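Local coordinates for Hut operon positive regulatory protein (PDB 4H4L) that binds regulatory sequences on mRNA in the presence of histidine, suppressing transcription termination and so switching on the hut operon for histidine utilization, at residues A[74-88]-A[136-148]. The protein carries 1 engineered substitution. Numbering follows the deposited sequence.
With ZN (zinc ion), chain N; ZN (zinc ion), chain R; HIS (histidine), chain M; HIS (histidine), chain Q.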
loop_
_atom_site.group_PDB
_atom_site.type_symbol
_atom_site.label_atom_id
_atom_site.label_comp_id
_atom_site.label_asym_id
_atom_site.label_seq_id
_atom_site.Cartn_x
_atom_site.Cartn_y
_atom_site.Cartn_z
ATOM N N ALA A 74 20.877 -4.320 -4.345
ATOM C CA ALA A 74 20.364 -5.518 -3.722
ATOM C C ALA A 74 20.144 -5.241 -2.253
ATOM O O ALA A 74 19.125 -5.593 -1.672
ATOM C CB ALA A 74 21.354 -6.666 -3.899
ATOM N N LEU A 75 21.108 -4.582 -1.637
ATOM C CA LEU A 75 21.017 -4.312 -0.219
ATOM C C LEU A 75 19.936 -3.262 0.078
ATOM O O LEU A 75 19.256 -3.327 1.131
ATOM C CB LEU A 75 22.375 -3.923 0.337
ATOM C CG LEU A 75 22.450 -3.461 1.785
ATOM C CD1 LEU A 75 22.015 -4.565 2.717
ATOM C CD2 LEU A 75 23.871 -3.006 2.054
ATOM N N TYR A 76 19.732 -2.343 -0.864
ATOM C CA TYR A 76 18.711 -1.355 -0.672
ATOM C C TYR A 76 17.394 -2.099 -0.632
ATOM O O TYR A 76 16.641 -2.026 0.360
ATOM C CB TYR A 76 18.704 -0.301 -1.746
ATOM C CG TYR A 76 17.619 0.712 -1.503
ATOM C CD1 TYR A 76 17.730 1.673 -0.466
ATOM C CD2 TYR A 76 16.453 0.708 -2.291
ATOM C CE1 TYR A 76 16.696 2.587 -0.238
ATOM C CE2 TYR A 76 15.440 1.617 -2.078
ATOM C CZ TYR A 76 15.557 2.536 -1.062
ATOM O OH TYR A 76 14.524 3.406 -0.883
ATOM N N HIS A 77 17.169 -2.905 -1.658
ATOM C CA HIS A 77 15.914 -3.582 -1.792
ATOM C C HIS A 77 15.645 -4.632 -0.775
ATOM O O HIS A 77 14.485 -4.802 -0.383
ATOM C CB HIS A 77 15.742 -4.100 -3.197
ATOM C CG HIS A 77 15.379 -3.018 -4.168
ATOM N ND1 HIS A 77 14.140 -2.539 -4.276
ATOM C CD2 HIS A 77 16.152 -2.300 -5.061
ATOM C CE1 HIS A 77 14.110 -1.567 -5.191
ATOM N NE2 HIS A 77 15.340 -1.428 -5.687
ATOM N N ALA A 78 16.684 -5.326 -0.312
ATOM C CA ALA A 78 16.464 -6.402 0.664
ATOM C C ALA A 78 16.012 -5.787 1.970
ATOM O O ALA A 78 15.203 -6.352 2.709
ATOM C CB ALA A 78 17.719 -7.213 0.861
ATOM N N THR A 79 16.511 -4.581 2.208
ATOM C CA THR A 79 16.132 -3.805 3.357
ATOM C C THR A 79 14.690 -3.366 3.280
ATOM O O THR A 79 13.978 -3.533 4.276
ATOM C CB THR A 79 17.032 -2.576 3.500
ATOM O OG1 THR A 79 18.393 -3.005 3.559
ATOM C CG2 THR A 79 16.662 -1.773 4.769
ATOM N N MET A 80 14.263 -2.792 2.138
ATOM C CA MET A 80 12.851 -2.365 1.954
ATOM C C MET A 80 11.990 -3.512 2.369
ATOM O O MET A 80 11.058 -3.360 3.164
ATOM C CB MET A 80 12.456 -2.098 0.502
ATOM C CG MET A 80 13.027 -0.864 -0.136
ATOM S SD MET A 80 11.926 0.509 0.141
ATOM C CE MET A 80 12.720 1.135 1.629
ATOM N N GLU A 81 12.323 -4.672 1.823
ATOM C CA GLU A 81 11.556 -5.845 2.101
ATOM C C GLU A 81 11.509 -6.179 3.584
ATOM O O GLU A 81 10.439 -6.471 4.102
ATOM C CB GLU A 81 12.004 -7.010 1.225
ATOM C CG GLU A 81 11.112 -7.106 0.019
ATOM C CD GLU A 81 11.638 -8.031 -1.036
ATOM O OE1 GLU A 81 11.904 -7.549 -2.177
ATOM O OE2 GLU A 81 11.743 -9.238 -0.723
ATOM N N ALA A 82 12.623 -6.069 4.279
ATOM C CA ALA A 82 12.618 -6.312 5.728
ATOM C C ALA A 82 11.815 -5.285 6.496
ATOM O O ALA A 82 11.169 -5.612 7.467
ATOM C CB ALA A 82 14.046 -6.416 6.290
ATOM N N LEU A 83 11.876 -4.028 6.077
ATOM C CA LEU A 83 11.086 -2.962 6.739
ATOM C C LEU A 83 9.560 -3.159 6.539
ATOM O O LEU A 83 8.755 -2.626 7.331
ATOM C CB LEU A 83 11.509 -1.586 6.219
ATOM C CG LEU A 83 12.814 -0.890 6.583
ATOM C CD1 LEU A 83 13.129 0.207 5.573
ATOM C CD2 LEU A 83 12.659 -0.284 7.964
ATOM N N HIS A 84 9.156 -3.906 5.498
ATOM C CA HIS A 84 7.728 -4.211 5.348
ATOM C C HIS A 84 7.228 -4.995 6.532
ATOM O O HIS A 84 6.118 -4.773 6.981
ATOM C CB HIS A 84 7.387 -4.930 4.058
ATOM C CG HIS A 84 7.000 -4.011 2.930
ATOM N ND1 HIS A 84 7.859 -3.695 1.918
ATOM C CD2 HIS A 84 5.800 -3.331 2.660
ATOM C CE1 HIS A 84 7.241 -2.852 1.039
ATOM N NE2 HIS A 84 5.975 -2.638 1.487
ATOM N N GLY A 85 8.063 -5.898 7.053
ATOM C CA GLY A 85 7.752 -6.658 8.244
ATOM C C GLY A 85 7.639 -5.764 9.441
ATOM O O GLY A 85 6.693 -5.854 10.212
ATOM N N VAL A 86 8.624 -4.894 9.609
ATOM C CA VAL A 86 8.631 -3.972 10.746
ATOM C C VAL A 86 7.432 -3.019 10.753
ATOM O O VAL A 86 6.844 -2.759 11.816
ATOM C CB VAL A 86 9.932 -3.165 10.800
ATOM C CG1 VAL A 86 9.837 -2.043 11.836
ATOM C CG2 VAL A 86 11.095 -4.096 11.096
ATOM N N THR A 87 7.067 -2.503 9.578
ATOM C CA THR A 87 6.161 -1.355 9.523
ATOM C C THR A 87 4.703 -1.693 9.210
ATOM O O THR A 87 3.825 -0.949 9.606
ATOM C CB THR A 87 6.677 -0.319 8.547
ATOM O OG1 THR A 87 6.765 -0.937 7.274
ATOM C CG2 THR A 87 8.064 0.153 8.952
ATOM N N ARG A 88 4.455 -2.795 8.497
ATOM C CA ARG A 88 3.106 -3.360 8.314
ATOM C C ARG A 88 2.066 -2.462 7.592
ATOM O O ARG A 88 1.001 -2.172 8.143
ATOM C CB ARG A 88 2.558 -3.914 9.655
ATOM C CG ARG A 88 3.151 -5.298 9.960
ATOM C CD ARG A 88 3.512 -5.515 11.419
ATOM N NE ARG A 88 4.329 -4.416 11.916
ATOM C CZ ARG A 88 3.884 -3.478 12.752
ATOM N NH1 ARG A 88 2.634 -3.548 13.183
ATOM N NH2 ARG A 88 4.681 -2.479 13.145
ATOM N N LEU A 136 6.364 2.498 26.075
ATOM C CA LEU A 136 5.065 2.128 25.484
ATOM C C LEU A 136 5.265 1.528 24.097
ATOM O O LEU A 136 5.176 2.230 23.080
ATOM C CB LEU A 136 4.132 3.341 25.384
ATOM C CG LEU A 136 3.677 4.070 26.650
ATOM C CD1 LEU A 136 3.581 3.131 27.854
ATOM C CD2 LEU A 136 4.617 5.227 26.948
ATOM N N GLU A 137 5.533 0.219 24.072
ATOM C CA GLU A 137 6.013 -0.446 22.869
ATOM C C GLU A 137 5.584 -1.900 22.786
ATOM O O GLU A 137 5.050 -2.467 23.728
ATOM C CB GLU A 137 7.543 -0.352 22.787
ATOM C CG GLU A 137 8.272 -1.299 23.732
ATOM C CD GLU A 137 9.670 -0.832 24.108
ATOM O OE1 GLU A 137 10.434 -1.641 24.695
ATOM O OE2 GLU A 137 10.000 0.347 23.843
ATOM N N HIS A 138 5.806 -2.473 21.617
ATOM C CA HIS A 138 5.703 -3.894 21.410
ATOM C C HIS A 138 6.744 -4.284 20.411
ATOM O O HIS A 138 7.471 -3.439 19.908
ATOM C CB HIS A 138 4.271 -4.366 21.056
ATOM C CG HIS A 138 3.747 -3.929 19.689
ATOM N ND1 HIS A 138 4.312 -4.310 18.520
ATOM C CD2 HIS A 138 2.618 -3.180 19.350
ATOM C CE1 HIS A 138 3.595 -3.804 17.499
ATOM N NE2 HIS A 138 2.556 -3.120 18.013
ATOM N N GLU A 139 6.863 -5.570 20.130
ATOM C CA GLU A 139 8.021 -6.032 19.392
ATOM C C GLU A 139 7.837 -5.826 17.921
ATOM O O GLU A 139 6.732 -5.462 17.481
ATOM C CB GLU A 139 8.299 -7.497 19.685
ATOM C CG GLU A 139 9.094 -7.706 20.954
ATOM C CD GLU A 139 8.795 -9.055 21.573
ATOM O OE1 GLU A 139 9.635 -9.976 21.469
ATOM O OE2 GLU A 139 7.686 -9.190 22.124
ATOM N N THR A 140 8.924 -6.068 17.168
ATOM C CA THR A 140 8.864 -6.012 15.704
ATOM C C THR A 140 9.919 -6.792 14.947
ATOM O O THR A 140 11.027 -7.099 15.437
ATOM C CB THR A 140 8.827 -4.591 15.186
ATOM O OG1 THR A 140 8.332 -4.623 13.861
ATOM C CG2 THR A 140 10.195 -3.994 15.197
ATOM N N PHE A 141 9.561 -7.127 13.718
ATOM C CA PHE A 141 10.320 -8.105 13.021
ATOM C C PHE A 141 10.114 -8.018 11.528
ATOM O O PHE A 141 8.999 -7.822 11.072
ATOM C CB PHE A 141 9.869 -9.465 13.526
ATOM C CG PHE A 141 10.899 -10.511 13.386
ATOM C CD1 PHE A 141 11.691 -10.846 14.471
ATOM C CD2 PHE A 141 11.098 -11.147 12.163
ATOM C CE1 PHE A 141 12.670 -11.807 14.340
ATOM C CE2 PHE A 141 12.073 -12.110 12.019
ATOM C CZ PHE A 141 12.860 -12.438 13.110
ATOM N N GLY A 142 11.191 -8.193 10.773
ATOM C CA GLY A 142 11.135 -8.146 9.319
ATOM C C GLY A 142 12.317 -8.842 8.672
ATOM O O GLY A 142 13.458 -8.716 9.149
ATOM N N VAL A 143 12.053 -9.570 7.591
ATOM C CA VAL A 143 13.110 -10.274 6.861
ATOM C C VAL A 143 13.075 -10.072 5.353
ATOM O O VAL A 143 12.130 -10.465 4.694
ATOM C CB VAL A 143 13.107 -11.787 7.171
ATOM C CG1 VAL A 143 14.264 -12.467 6.483
ATOM C CG2 VAL A 143 13.230 -11.996 8.666
ATOM N N GLY A 144 14.126 -9.484 4.806
ATOM C CA GLY A 144 14.176 -9.218 3.371
ATOM C C GLY A 144 15.201 -10.119 2.750
ATOM O O GLY A 144 16.323 -10.217 3.252
ATOM N N ILE A 145 14.822 -10.793 1.665
ATOM C CA ILE A 145 15.728 -11.701 0.966
ATOM C C ILE A 145 15.854 -11.335 -0.502
ATOM O O ILE A 145 14.884 -11.380 -1.238
ATOM C CB ILE A 145 15.320 -13.177 1.159
ATOM C CG1 ILE A 145 15.585 -13.567 2.619
ATOM C CG2 ILE A 145 16.115 -14.090 0.230
ATOM C CD1 ILE A 145 14.712 -14.671 3.188
ATOM N N ASN A 146 17.061 -10.976 -0.921
ATOM C CA ASN A 146 17.307 -10.703 -2.324
ATOM C C ASN A 146 18.574 -11.407 -2.851
ATOM O O ASN A 146 19.451 -11.825 -2.088
ATOM C CB ASN A 146 17.430 -9.208 -2.490
ATOM C CG ASN A 146 17.197 -8.755 -3.903
ATOM O OD1 ASN A 146 16.686 -9.497 -4.754
ATOM N ND2 ASN A 146 17.564 -7.515 -4.163
ATOM N N HIS A 147 18.657 -11.550 -4.161
ATOM C CA HIS A 147 19.874 -12.022 -4.805
ATOM C C HIS A 147 20.909 -10.909 -4.861
ATOM O O HIS A 147 20.554 -9.728 -4.873
ATOM C CB HIS A 147 19.552 -12.573 -6.207
ATOM C CG HIS A 147 18.920 -11.563 -7.144
ATOM N ND1 HIS A 147 17.621 -11.213 -7.063
ATOM C CD2 HIS A 147 19.453 -10.848 -8.217
ATOM C CE1 HIS A 147 17.330 -10.329 -8.047
ATOM N NE2 HIS A 147 18.452 -10.104 -8.748
ATOM N N ILE A 148 22.211 -11.256 -4.870
ATOM C CA ILE A 148 23.212 -10.175 -4.860
ATOM C C ILE A 148 24.291 -10.263 -5.945
ATOM O O ILE A 148 24.158 -9.721 -7.054
ATOM C CB ILE A 148 23.791 -9.935 -3.437
ATOM C CG1 ILE A 148 24.695 -8.701 -3.404
ATOM C CG2 ILE A 148 24.501 -11.166 -2.900
ATOM C CD1 ILE A 148 24.986 -8.188 -2.005
ATOM O OXT ILE A 148 25.322 -10.879 -5.723
HETATM ZN ZN ZN N . 15.617 -0.300 -7.499
HETATM ZN ZN ZN R . 0.688 -2.350 17.268
HETATM N N HIS M . 18.183 4.763 -2.223
HETATM C CA HIS M . 17.795 3.715 -3.196
HETATM C C HIS M . 19.021 3.156 -3.779
HETATM O O HIS M . 19.836 2.719 -2.984
HETATM C CB HIS M . 16.888 4.238 -4.310
HETATM C CG HIS M . 16.258 3.143 -5.141
HETATM N ND1 HIS M . 14.928 3.123 -5.463
HETATM C CD2 HIS M . 16.802 1.990 -5.662
HETATM C CE1 HIS M . 14.666 2.028 -6.178
HETATM N NE2 HIS M . 15.818 1.341 -6.287
HETATM O OXT HIS M . 19.200 3.123 -5.004
HETATM N N HIS Q . 2.858 4.828 17.804
HETATM C CA HIS Q . 2.446 3.409 17.956
HETATM C C HIS Q . 2.371 3.160 19.393
HETATM O O HIS Q . 1.914 4.064 20.071
HETATM C CB HIS Q . 3.459 2.461 17.330
HETATM C CG HIS Q . 2.894 1.110 16.903
HETATM N ND1 HIS Q . 3.044 0.614 15.637
HETATM C CD2 HIS Q . 2.193 0.162 17.598
HETATM C CE1 HIS Q . 2.467 -0.577 15.556
HETATM N NE2 HIS Q . 1.972 -0.857 16.748
HETATM O OXT HIS Q . 2.759 2.092 19.878
HETATM O O HOH W 1 6.209 -6.668 12.906
#
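A glycine-lined helix-on-strand packing links two zinc-histidine sites of the HutP hexamer: helix 74-87 lies over strand 137-147, axes 5.2 Å apart at closest and N-to-C directions 154° apart. Such closeness depends on missing side chains, since a CB on Gly142 or Gly144 would clash with the helix carbonyls, and one on Gly85 would run into Gly142 CA. Instead Gly144 CA gives a nearly straight CA-H...O contact to Ala78 O at 3.1 Å, the angle at the hydrogen being 169°, and Gly142 CA makes a similar but more bent contact to Ala82 O. At the C-terminal end of the strand Asn146 lays its CB against Ala78 CB, while CG, anti to the backbone N (chi1 -159°), brings ND2 to 3.5 Å from Ala74 CA. Toward the C-terminal end of the helix the side chains of Val86 and Thr140 cross at about a right angle, Val86 CG1 lying 3.6 Å from Thr140 OG1, and a water donates to Gly85 O and accepts from Thr140 OG1. Arg88 turns back on the helix terminus, its NH2 bonding Val86 O at 2.6 Å almost in the guanidinium plane, and offers its edge to CE1 of one bound histidine. That ligand's NE2 and His138 NE2 both bind a zinc ion, completed by His73 and His77 of a neighbouring subunit. At the helix site, His77 NE2 binds zinc at 2.1 Å together with His73 and NE2 of the other bound histidine, whose CA sits 3.1 Å above the centre of the Tyr76 ring. With an alanine here, the ring face under the ligand's CA is gone, and the histidine would probably be freer to shift. Arg88 and Glu81 form reciprocal salt bridges with a second subunit. Strand 137-147 edges the chain's antiparallel sheet beside strand 120-130; helix 47-60 touches Leu75 and Tyr76.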